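Local coordinates for purine-binding protein BAB2_0673 (Brucella melitensis biovar Abortus, PDB 3S99) that binds adenine and probably other purines such as guanine, and may be part of an ABC-type system for their uptake, at residues H115-K120 with A127-F132; I155-V160 with T213-S218; E162-I167 with L341-Y346; V183-V188 with V350-P355. All blocks are in the same frame, centred on the assembly; numbering follows the deposited sequence.

Interaction 1 (H115-K120 with A127-F132); sequences HATGYK and AYNARF. With ADE (adenine), chain T.
Ala116 lies against one face of the Tyr128 ring, its CA 3.7 Å from the ring centroid in a CH-pi contact only 14° off the normal. The ring, its OH held by Tyr259, folds back over the neighbouring strand because CG stands between the backbone N and the carbonyl carbon (chi1 67°), and an alanine is small enough to fit beneath it; its CB reaches Tyr128 CZ at 3.5 Å. Two backbone bonds join these parallel strands: Tyr128 N to His115 O at 2.8 Å, and Thr117 N to Tyr128 O at 2.6 Å. Ala127 CB fits closely against the carbonyl oxygens of Gly118 and Lys120. Where the first strand ends, Thr117 turns its hydroxyl back to Ala116 O, and its CG2 meets the edge of the Phe132 ring. Thr117 OG1 is 3.2 Å from adenine C8. The looser side is at Lys120, partly exposed, whose side chain points away and sends its ammonium to Asp99. Strands 112-116 and 125-130 are neighbours in a six-stranded parallel sheet, with strand 89-92 beyond the first and 275-278 beyond the second; helix 98-105 touches His115, and helix 161-175 brings Glu162 against Thr117 and Phe132.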
# COMPACT_ATOMS: atom_id res chain seq x y z
N HIS A 115 1.69 -14.69 -0.98
CA HIS A 115 1.36 -13.82 0.11
C HIS A 115 1.77 -12.35 -0.20
O HIS A 115 2.92 -12.06 -0.58
CB HIS A 115 2.05 -14.24 1.40
CG HIS A 115 1.80 -13.28 2.51
ND1 HIS A 115 2.80 -12.54 3.11
CD2 HIS A 115 0.63 -12.83 3.03
CE1 HIS A 115 2.26 -11.73 4.00
NE2 HIS A 115 0.95 -11.88 3.98
N ALA A 116 0.83 -11.45 0.01
CA ALA A 116 1.02 -10.03 -0.29
C ALA A 116 1.76 -9.30 0.82
O ALA A 116 1.33 -9.28 1.96
CB ALA A 116 -0.37 -9.37 -0.51
N THR A 117 2.91 -8.71 0.47
CA THR A 117 3.68 -7.78 1.31
C THR A 117 4.50 -8.44 2.40
O THR A 117 5.17 -7.73 3.14
CB THR A 117 2.84 -6.61 1.93
OG1 THR A 117 2.13 -7.06 3.09
CG2 THR A 117 1.85 -6.04 0.92
N GLY A 118 4.44 -9.76 2.55
CA GLY A 118 5.27 -10.40 3.55
C GLY A 118 6.70 -10.61 3.03
O GLY A 118 6.96 -10.35 1.87
N TYR A 119 7.59 -11.06 3.89
CA TYR A 119 9.01 -11.38 3.53
C TYR A 119 9.33 -12.87 3.70
O TYR A 119 10.49 -13.27 3.63
CB TYR A 119 9.98 -10.58 4.41
CG TYR A 119 9.70 -10.69 5.88
CD1 TYR A 119 10.14 -11.78 6.61
CD2 TYR A 119 8.96 -9.71 6.55
CE1 TYR A 119 9.88 -11.89 7.96
CE2 TYR A 119 8.69 -9.82 7.91
CZ TYR A 119 9.18 -10.91 8.60
OH TYR A 119 8.93 -11.08 9.95
N LYS A 120 8.31 -13.69 3.97
CA LYS A 120 8.53 -15.11 4.20
C LYS A 120 8.11 -15.91 2.97
O LYS A 120 7.09 -15.63 2.35
CB LYS A 120 7.75 -15.57 5.43
CG LYS A 120 8.34 -15.09 6.79
CD LYS A 120 7.58 -15.69 7.94
CE LYS A 120 8.14 -15.18 9.28
NZ LYS A 120 7.48 -15.86 10.45
N ALA A 127 6.21 -14.55 -2.04
CA ALA A 127 5.92 -13.32 -1.33
C ALA A 127 6.03 -12.21 -2.32
O ALA A 127 7.07 -12.00 -2.97
CB ALA A 127 6.92 -13.08 -0.15
N TYR A 128 4.99 -11.41 -2.39
CA TYR A 128 4.98 -10.32 -3.32
C TYR A 128 4.69 -9.02 -2.61
O TYR A 128 3.62 -8.82 -2.02
CB TYR A 128 4.05 -10.64 -4.49
CG TYR A 128 2.54 -10.74 -4.17
CD1 TYR A 128 1.99 -11.90 -3.65
CD2 TYR A 128 1.68 -9.67 -4.40
CE1 TYR A 128 0.63 -11.99 -3.37
CE2 TYR A 128 0.34 -9.74 -4.12
CZ TYR A 128 -0.19 -10.92 -3.62
OH TYR A 128 -1.54 -11.01 -3.35
N ASN A 129 5.69 -8.14 -2.64
CA ASN A 129 5.65 -6.86 -1.96
C ASN A 129 5.80 -5.69 -2.95
O ASN A 129 6.43 -5.85 -4.00
CB ASN A 129 6.77 -6.85 -0.88
CG ASN A 129 6.57 -5.77 0.17
OD1 ASN A 129 5.53 -5.12 0.18
ND2 ASN A 129 7.57 -5.59 1.07
N ALA A 130 5.19 -4.55 -2.65
CA ALA A 130 5.26 -3.36 -3.50
C ALA A 130 5.91 -2.25 -2.73
O ALA A 130 5.63 -2.08 -1.55
CB ALA A 130 3.86 -2.90 -3.94
N ARG A 131 6.76 -1.47 -3.41
CA ARG A 131 7.37 -0.30 -2.78
C ARG A 131 6.38 0.87 -2.74
O ARG A 131 6.59 1.89 -3.42
CB ARG A 131 8.62 0.13 -3.55
CG ARG A 131 9.69 -0.94 -3.62
CD ARG A 131 11.00 -0.39 -4.21
NE ARG A 131 11.97 -1.47 -4.35
CZ ARG A 131 12.83 -1.88 -3.42
NH1 ARG A 131 12.91 -1.28 -2.25
NH2 ARG A 131 13.64 -2.92 -3.67
N PHE A 132 5.31 0.72 -1.95
CA PHE A 132 4.31 1.77 -1.87
C PHE A 132 4.90 3.14 -1.49
O PHE A 132 4.40 4.18 -1.89
CB PHE A 132 3.25 1.45 -0.82
CG PHE A 132 2.68 0.05 -0.91
CD1 PHE A 132 1.80 -0.30 -1.91
CD2 PHE A 132 3.02 -0.91 0.02
CE1 PHE A 132 1.27 -1.56 -1.97
CE2 PHE A 132 2.47 -2.19 -0.03
CZ PHE A 132 1.60 -2.50 -1.04
N9 ADE T . -1.24 -5.65 4.15
C8 ADE T . -0.17 -4.87 3.76
N7 ADE T . -0.48 -3.64 3.42
C5 ADE T . -1.86 -3.67 3.64
C6 ADE T . -2.78 -2.67 3.47
N6 ADE T . -2.32 -1.50 3.01
N1 ADE T . -4.10 -2.94 3.74
C2 ADE T . -4.43 -4.17 4.18
N3 ADE T . -3.63 -5.22 4.38
C4 ADE T . -2.35 -4.87 4.08

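Interaction 2 (I155-V160 with T213-S218); sequences IGSVPV and TQHTDS. With ADE (adenine), chain T.
Ile155 is gripped by the neighbouring parallel strand through both of its backbone polar atoms. Its N gives a hydrogen bond to Thr213 O (2.9 Å), and its O receives one from His215 N (2.8 Å, 170° at the hydrogen). Beyond this pairing the strands part into loops, and side chains take over the polar work. Ser157 OG donates to His215 O at 3.0 Å, approaching from above the carbonyl plane; a chi1 of 36° sets the hydroxyl between its own backbone N and carbonyl carbon, within reach of that oxygen. Gln214 ties down the following turn: its NE2 donates to Thr216 O and to Ser218 O, each at 2.8 Å, with both acceptors near the amide plane, so the two bonds fix the rotation of the amide. A glutamine suits this place because one NH2 group can serve two backbone carbonyls. Thr216 OG1 and Ser218 OG both bond to Glu197, while the methyl of Thr216 packs on Ile155 CG2 and Ser157 CA. The pinned turn presents Asp217, whose OD1 lies 2.7 Å from adenine N1. His215 brings its ring edge to adenine N6, CD2 being 3.7 Å away, and its NE2 is bonded to Glu162, another residue of the adenine pocket. Strands 151-156 and 211-214 are adjacent inner strands of the mixed sheet, with 182-187 beyond the first and 231-236 beyond the second; helix 194-206 covers Ile155, and helix 132-146 lies against Thr213 and His215.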
# COMPACT_ATOMS: atom_id res chain seq x y z
N ILE A 155 -3.66 9.21 8.56
CA ILE A 155 -4.49 8.20 9.22
C ILE A 155 -3.76 6.86 9.12
O ILE A 155 -3.71 6.25 8.05
CB ILE A 155 -5.88 8.12 8.62
CG1 ILE A 155 -6.55 9.47 8.75
CG2 ILE A 155 -6.73 6.99 9.29
CD1 ILE A 155 -7.86 9.60 7.99
N GLY A 156 -3.16 6.44 10.23
CA GLY A 156 -2.37 5.24 10.26
C GLY A 156 -3.26 4.05 10.54
O GLY A 156 -4.30 4.18 11.19
N SER A 157 -2.86 2.90 10.02
CA SER A 157 -3.55 1.63 10.27
C SER A 157 -2.93 0.99 11.50
O SER A 157 -3.35 1.28 12.63
CB SER A 157 -3.40 0.70 9.05
OG SER A 157 -2.10 0.84 8.42
N VAL A 158 -1.91 0.16 11.27
CA VAL A 158 -1.15 -0.47 12.34
C VAL A 158 0.31 -0.12 12.10
O VAL A 158 0.73 -0.02 10.96
CB VAL A 158 -1.31 -2.02 12.35
CG1 VAL A 158 -2.68 -2.45 12.95
CG2 VAL A 158 -1.17 -2.57 10.97
N PRO A 159 1.09 0.06 13.18
CA PRO A 159 2.46 0.54 13.04
C PRO A 159 3.46 -0.56 12.62
O PRO A 159 4.49 -0.75 13.25
CB PRO A 159 2.76 1.10 14.44
CG PRO A 159 1.96 0.26 15.35
CD PRO A 159 0.69 -0.05 14.59
N VAL A 160 3.18 -1.25 11.52
CA VAL A 160 4.13 -2.22 11.00
C VAL A 160 5.13 -1.48 10.10
O VAL A 160 4.85 -0.35 9.66
CB VAL A 160 3.40 -3.33 10.26
CG1 VAL A 160 2.51 -4.17 11.28
CG2 VAL A 160 2.59 -2.73 9.09
N THR A 213 -4.34 12.15 4.25
CA THR A 213 -3.81 10.97 3.62
C THR A 213 -3.90 9.82 4.60
O THR A 213 -3.99 10.04 5.83
CB THR A 213 -2.32 11.20 3.21
OG1 THR A 213 -1.91 10.15 2.33
CG2 THR A 213 -1.46 11.21 4.42
N GLN A 214 -3.79 8.61 4.09
CA GLN A 214 -4.05 7.41 4.91
C GLN A 214 -3.25 6.18 4.53
O GLN A 214 -2.81 6.07 3.39
CB GLN A 214 -5.53 7.04 4.86
CG GLN A 214 -5.90 6.35 3.55
CD GLN A 214 -7.37 6.27 3.35
OE1 GLN A 214 -8.09 7.28 3.45
NE2 GLN A 214 -7.86 5.06 3.04
N HIS A 215 -3.10 5.26 5.48
CA HIS A 215 -2.68 3.89 5.19
C HIS A 215 -3.71 2.85 5.61
O HIS A 215 -3.38 1.68 5.87
CB HIS A 215 -1.34 3.62 5.84
CG HIS A 215 -0.50 2.61 5.12
ND1 HIS A 215 0.83 2.83 4.82
CD2 HIS A 215 -0.77 1.35 4.70
CE1 HIS A 215 1.33 1.76 4.22
NE2 HIS A 215 0.38 0.84 4.15
N THR A 216 -4.97 3.27 5.69
CA THR A 216 -6.10 2.36 5.87
C THR A 216 -6.76 2.11 4.50
O THR A 216 -6.39 2.73 3.48
CB THR A 216 -7.08 2.97 6.85
OG1 THR A 216 -7.50 4.26 6.36
CG2 THR A 216 -6.41 3.09 8.27
N ASP A 217 -7.73 1.21 4.47
CA ASP A 217 -8.18 0.54 3.23
C ASP A 217 -9.35 1.18 2.51
O ASP A 217 -9.60 0.87 1.34
CB ASP A 217 -8.52 -0.93 3.56
CG ASP A 217 -7.28 -1.77 3.91
OD1 ASP A 217 -6.14 -1.23 3.82
OD2 ASP A 217 -7.45 -3.00 4.22
N SER A 218 -10.10 2.05 3.19
CA SER A 218 -11.41 2.43 2.67
C SER A 218 -11.45 3.87 2.17
O SER A 218 -10.54 4.66 2.42
CB SER A 218 -12.52 2.23 3.73
OG SER A 218 -12.64 3.39 4.52
N9 ADE T . -1.24 -5.65 4.15
C8 ADE T . -0.17 -4.87 3.76
N7 ADE T . -0.48 -3.64 3.42
C5 ADE T . -1.86 -3.67 3.64
C6 ADE T . -2.78 -2.67 3.47
N6 ADE T . -2.32 -1.50 3.01
N1 ADE T . -4.10 -2.94 3.74
C2 ADE T . -4.43 -4.17 4.18
N3 ADE T . -3.63 -5.22 4.38
C4 ADE T . -2.35 -4.87 4.08

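Interaction 3 (E162-I167 with L341-Y346); sequences EVVQGI and LGMNFY. With ADE (adenine), chain T.
Val164 pushes its CG1 methyl between the backbone and side chains of the loop 341-346, meeting Phe345 O at 3.1 Å and Met343 CG at 3.9 Å. With CG1 anti to the backbone N (chi1 -180°), this branch points into the loop while CG2 lies near Met343 O. One turn along, Ile167 crosses the Tyr346 ring: CG2 touches CE1 at 3.6 Å, and CD1 reaches OH at 3.5 Å. The branched valine and isoleucine give the helix a compact hydrocarbon surface on which the loop can lie. No hydrogen bond joins the two segments themselves; packing fills the contact, and bonds at its margins, from Asn168 to Phe345 O and from Gln165 NE2 to Leu340 O, add to it. Met343, extended through chi2 and bent at chi3 (-131°), lays its sulfur along the helix, SD to Gln165 CA 3.7 Å; a flexible thioether can follow such a surface. The Tyr346 hydroxyl is bonded to Asp352. Glu162, at the start of the helix, is turned away from this loop, and its OE2 lies 2.7 Å from adenine N7. Thus helix 161-175 has the ligand at its first turn and the chain's late loop, following helix 337-341, along its flank; strand 182-187 packs beside it through Trp187, and helix 132-146 touches Glu162 and Gln165.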
# COMPACT_ATOMS: atom_id res chain seq x y z
N GLU A 162 5.90 -1.49 6.94
CA GLU A 162 5.31 -0.89 5.72
C GLU A 162 4.68 0.50 5.96
O GLU A 162 4.83 1.43 5.13
CB GLU A 162 4.25 -1.81 5.11
CG GLU A 162 3.53 -1.24 3.87
CD GLU A 162 2.43 -2.14 3.37
OE1 GLU A 162 2.67 -3.37 3.32
OE2 GLU A 162 1.32 -1.64 3.04
N VAL A 163 4.01 0.66 7.09
CA VAL A 163 3.34 1.92 7.40
C VAL A 163 4.35 2.98 7.84
O VAL A 163 4.24 4.15 7.42
CB VAL A 163 2.22 1.72 8.44
CG1 VAL A 163 1.52 3.04 8.73
CG2 VAL A 163 1.22 0.67 7.91
N VAL A 164 5.34 2.58 8.64
CA VAL A 164 6.39 3.49 9.06
C VAL A 164 7.19 3.99 7.84
O VAL A 164 7.47 5.18 7.73
CB VAL A 164 7.38 2.88 10.06
CG1 VAL A 164 8.43 3.90 10.43
CG2 VAL A 164 6.65 2.38 11.32
N GLN A 165 7.56 3.09 6.94
CA GLN A 165 8.15 3.49 5.67
C GLN A 165 7.34 4.60 4.97
O GLN A 165 7.90 5.56 4.48
CB GLN A 165 8.22 2.32 4.70
CG GLN A 165 9.17 1.15 5.06
CD GLN A 165 8.87 -0.05 4.14
OE1 GLN A 165 8.33 0.14 3.04
NE2 GLN A 165 9.15 -1.28 4.61
N GLY A 166 6.02 4.42 4.91
CA GLY A 166 5.14 5.32 4.17
C GLY A 166 5.06 6.70 4.78
O GLY A 166 5.12 7.71 4.06
N ILE A 167 4.98 6.74 6.10
CA ILE A 167 4.99 8.00 6.83
C ILE A 167 6.33 8.70 6.59
O ILE A 167 6.37 9.91 6.27
CB ILE A 167 4.75 7.76 8.33
CG1 ILE A 167 3.32 7.25 8.58
CG2 ILE A 167 5.01 9.04 9.14
CD1 ILE A 167 3.05 6.73 10.05
N LEU A 341 12.61 -3.00 5.77
CA LEU A 341 11.65 -4.08 5.99
C LEU A 341 11.39 -4.28 7.46
O LEU A 341 10.35 -4.84 7.87
CB LEU A 341 12.15 -5.39 5.34
CG LEU A 341 11.93 -5.54 3.83
CD1 LEU A 341 12.41 -6.91 3.38
CD2 LEU A 341 10.46 -5.36 3.46
N GLY A 342 12.33 -3.84 8.28
CA GLY A 342 12.14 -3.84 9.72
C GLY A 342 11.95 -2.45 10.30
O GLY A 342 12.03 -2.30 11.51
N MET A 343 11.68 -1.44 9.46
CA MET A 343 11.68 -0.03 9.89
C MET A 343 10.76 0.23 11.09
O MET A 343 9.54 0.01 11.01
CB MET A 343 11.31 0.92 8.74
CG MET A 343 11.69 2.39 8.97
SD MET A 343 11.35 3.32 7.47
CE MET A 343 12.87 4.22 7.26
N ASN A 344 11.36 0.69 12.19
CA ASN A 344 10.62 0.93 13.43
C ASN A 344 11.04 2.25 14.11
O ASN A 344 11.02 2.38 15.32
CB ASN A 344 10.79 -0.27 14.38
CG ASN A 344 12.23 -0.47 14.81
OD1 ASN A 344 13.14 0.24 14.38
ND2 ASN A 344 12.45 -1.45 15.68
N PHE A 345 11.41 3.23 13.28
CA PHE A 345 11.76 4.56 13.74
C PHE A 345 11.25 5.57 12.72
O PHE A 345 11.03 5.24 11.55
CB PHE A 345 13.27 4.70 13.88
CG PHE A 345 14.01 4.45 12.61
CD1 PHE A 345 14.44 3.16 12.28
CD2 PHE A 345 14.28 5.50 11.72
CE1 PHE A 345 15.11 2.93 11.10
CE2 PHE A 345 14.96 5.27 10.53
CZ PHE A 345 15.38 3.98 10.22
N TYR A 346 11.05 6.81 13.18
CA TYR A 346 10.64 7.89 12.30
C TYR A 346 11.86 8.70 11.91
O TYR A 346 12.85 8.71 12.62
CB TYR A 346 9.65 8.82 12.97
CG TYR A 346 8.24 8.30 13.06
CD1 TYR A 346 7.57 7.82 11.93
CD2 TYR A 346 7.55 8.33 14.26
CE1 TYR A 346 6.27 7.37 12.02
CE2 TYR A 346 6.24 7.90 14.35
CZ TYR A 346 5.60 7.42 13.23
OH TYR A 346 4.29 6.99 13.35
N9 ADE T . -1.24 -5.65 4.15
C8 ADE T . -0.17 -4.87 3.76
N7 ADE T . -0.48 -3.64 3.42
C5 ADE T . -1.86 -3.67 3.64
C6 ADE T . -2.78 -2.67 3.47
N6 ADE T . -2.32 -1.50 3.01
N1 ADE T . -4.10 -2.94 3.74
C2 ADE T . -4.43 -4.17 4.18
N3 ADE T . -3.63 -5.22 4.38
C4 ADE T . -2.35 -4.87 4.08

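Interaction 4 (V183-V188 with V350-P355)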
# COMPACT_ATOMS: atom_id res chain seq x y z
N VAL A 183 3.25 16.49 9.99
CA VAL A 183 2.07 15.61 9.97
C VAL A 183 1.52 15.39 11.38
O VAL A 183 2.27 15.39 12.35
CB VAL A 183 2.37 14.22 9.35
CG1 VAL A 183 2.64 14.37 7.85
CG2 VAL A 183 3.53 13.56 10.08
N LYS A 184 0.20 15.24 11.46
CA LYS A 184 -0.48 14.80 12.68
C LYS A 184 -1.01 13.39 12.41
O LYS A 184 -1.78 13.17 11.48
CB LYS A 184 -1.63 15.73 13.03
CG LYS A 184 -1.21 17.17 13.41
CD LYS A 184 -2.26 17.85 14.31
CE LYS A 184 -1.81 19.21 14.82
NZ LYS A 184 -2.10 20.29 13.84
N VAL A 185 -0.57 12.42 13.21
CA VAL A 185 -0.93 11.03 12.99
C VAL A 185 -1.98 10.57 13.96
O VAL A 185 -1.83 10.77 15.17
CB VAL A 185 0.28 10.11 13.12
CG1 VAL A 185 -0.11 8.66 12.84
CG2 VAL A 185 1.40 10.57 12.20
N ILE A 186 -3.02 9.93 13.45
CA ILE A 186 -3.98 9.21 14.30
C ILE A 186 -3.97 7.75 13.88
O ILE A 186 -4.06 7.47 12.69
CB ILE A 186 -5.41 9.77 14.18
CG1 ILE A 186 -5.48 11.17 14.79
CG2 ILE A 186 -6.42 8.83 14.91
CD1 ILE A 186 -6.90 11.77 14.87
N TRP A 187 -3.84 6.83 14.85
CA TRP A 187 -3.82 5.39 14.54
C TRP A 187 -5.21 4.80 14.66
O TRP A 187 -5.87 5.01 15.63
CB TRP A 187 -2.85 4.64 15.47
CG TRP A 187 -1.45 4.98 15.16
CD1 TRP A 187 -0.68 5.89 15.79
CD2 TRP A 187 -0.67 4.47 14.08
NE1 TRP A 187 0.55 5.98 15.18
CE2 TRP A 187 0.59 5.10 14.14
CE3 TRP A 187 -0.92 3.52 13.07
CZ2 TRP A 187 1.61 4.82 13.21
CZ3 TRP A 187 0.10 3.22 12.17
CH2 TRP A 187 1.35 3.89 12.23
N VAL A 188 -5.65 4.06 13.64
CA VAL A 188 -6.96 3.38 13.62
C VAL A 188 -6.85 2.00 14.29
O VAL A 188 -7.83 1.46 14.82
CB VAL A 188 -7.42 3.22 12.12
CG1 VAL A 188 -8.65 2.27 11.97
CG2 VAL A 188 -7.73 4.58 11.55
N VAL A 350 8.93 14.19 12.23
CA VAL A 350 7.70 13.52 12.60
C VAL A 350 7.50 13.71 14.11
O VAL A 350 8.46 13.64 14.90
CB VAL A 350 7.72 12.01 12.22
CG1 VAL A 350 6.38 11.33 12.61
CG2 VAL A 350 8.00 11.81 10.69
N ASP A 351 6.27 13.94 14.52
CA ASP A 351 5.98 14.24 15.93
C ASP A 351 5.40 13.04 16.70
O ASP A 351 5.43 13.01 17.92
CB ASP A 351 5.09 15.49 16.00
CG ASP A 351 5.80 16.72 15.41
OD1 ASP A 351 6.98 16.95 15.78
OD2 ASP A 351 5.20 17.43 14.57
N ASP A 352 4.94 12.03 15.98
CA ASP A 352 4.31 10.86 16.58
C ASP A 352 5.27 9.97 17.42
O ASP A 352 6.48 9.94 17.18
CB ASP A 352 3.65 10.05 15.47
CG ASP A 352 2.72 8.96 15.98
OD1 ASP A 352 2.00 9.19 16.97
OD2 ASP A 352 2.69 7.88 15.38
N LYS A 353 4.74 9.30 18.43
CA LYS A 353 5.52 8.33 19.20
C LYS A 353 5.15 6.98 18.64
O LYS A 353 3.96 6.64 18.61
CB LYS A 353 5.19 8.36 20.71
N LEU A 354 6.14 6.21 18.21
CA LEU A 354 5.86 4.94 17.58
C LEU A 354 5.43 3.90 18.65
O LEU A 354 6.17 3.66 19.62
CB LEU A 354 7.07 4.47 16.76
CG LEU A 354 6.78 3.61 15.51
CD1 LEU A 354 5.61 4.13 14.69
CD2 LEU A 354 8.02 3.54 14.65
N PRO A 355 4.21 3.32 18.49
CA PRO A 355 3.69 2.23 19.36
C PRO A 355 4.61 1.01 19.48
O PRO A 355 5.20 0.80 20.54
CB PRO A 355 2.38 1.82 18.68
CG PRO A 355 1.93 3.06 17.92
CD PRO A 355 3.20 3.75 17.49
O HOH W 1 5.18 16.15 12.27
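Asp352 OD2 is a shared acceptor: besides the hydroxyl of Tyr346, the indole NE1 of Trp187 grips it at 2.9 Å. The indole bond is nearly straight, 161° at the hydrogen; it lies close to the ring plane and meets the syn side of the carboxylate, the two planes being 31° apart. Having its CG anti to the backbone N (chi1 -169°) carries the Asp352 carboxylate across Val185, whose CG1 lies 3.9 Å from OD2. Tryptophan suits this place because it offers one N-H and two broad faces: Pro355 CG lies over one, 4.2 Å above the plane toward the rim, and Val185 CG1 lies over the opposite face near its rim, 3.6 Å above the plane. Leu354 CD1 adds to this packing at CZ2 of the indole. Farther back, Val183 and Val350 touch only lightly, CG2 to CG1 at 4.4 Å. Here a water takes a hydrogen bond from Val183 N at 3.0 Å and gives one to Asp351 OD2 at 2.6 Å, linking the backbone of Val183 to the side chain of Asp351. Strand 182-187 is outermost in its sheet, and the C-terminal segment runs alongside it without adding a strand. Its attachment to this strand therefore comes mainly from side chains: a carboxylate held by two neutral donors, which probably stays ionised, with apolar groups around the indole and a water at the Val183 end.

In the fold
Interaction 1 comes first along the chain and belongs to the parallel sheet; interactions 2 and 4 share the mixed sheet, where strands 151-156 and 182-187 are neighbours. The centres of interactions 1 and 2 lie about 17 Å apart, with adenine touched by both, as expected for a ligand held between the two lobes of a periplasmic-binding-protein fold. Helix 161-175 of interaction 3 follows strand 151-156 and touches the other three contacts, its first turn facing the ligand. The segments of interactions 2, 3 and 4 interleave along the sequence, and the late residues 341-355 pass from that helix to the outermost strand, joining the C-terminal end to the lobe built on the mixed sheet.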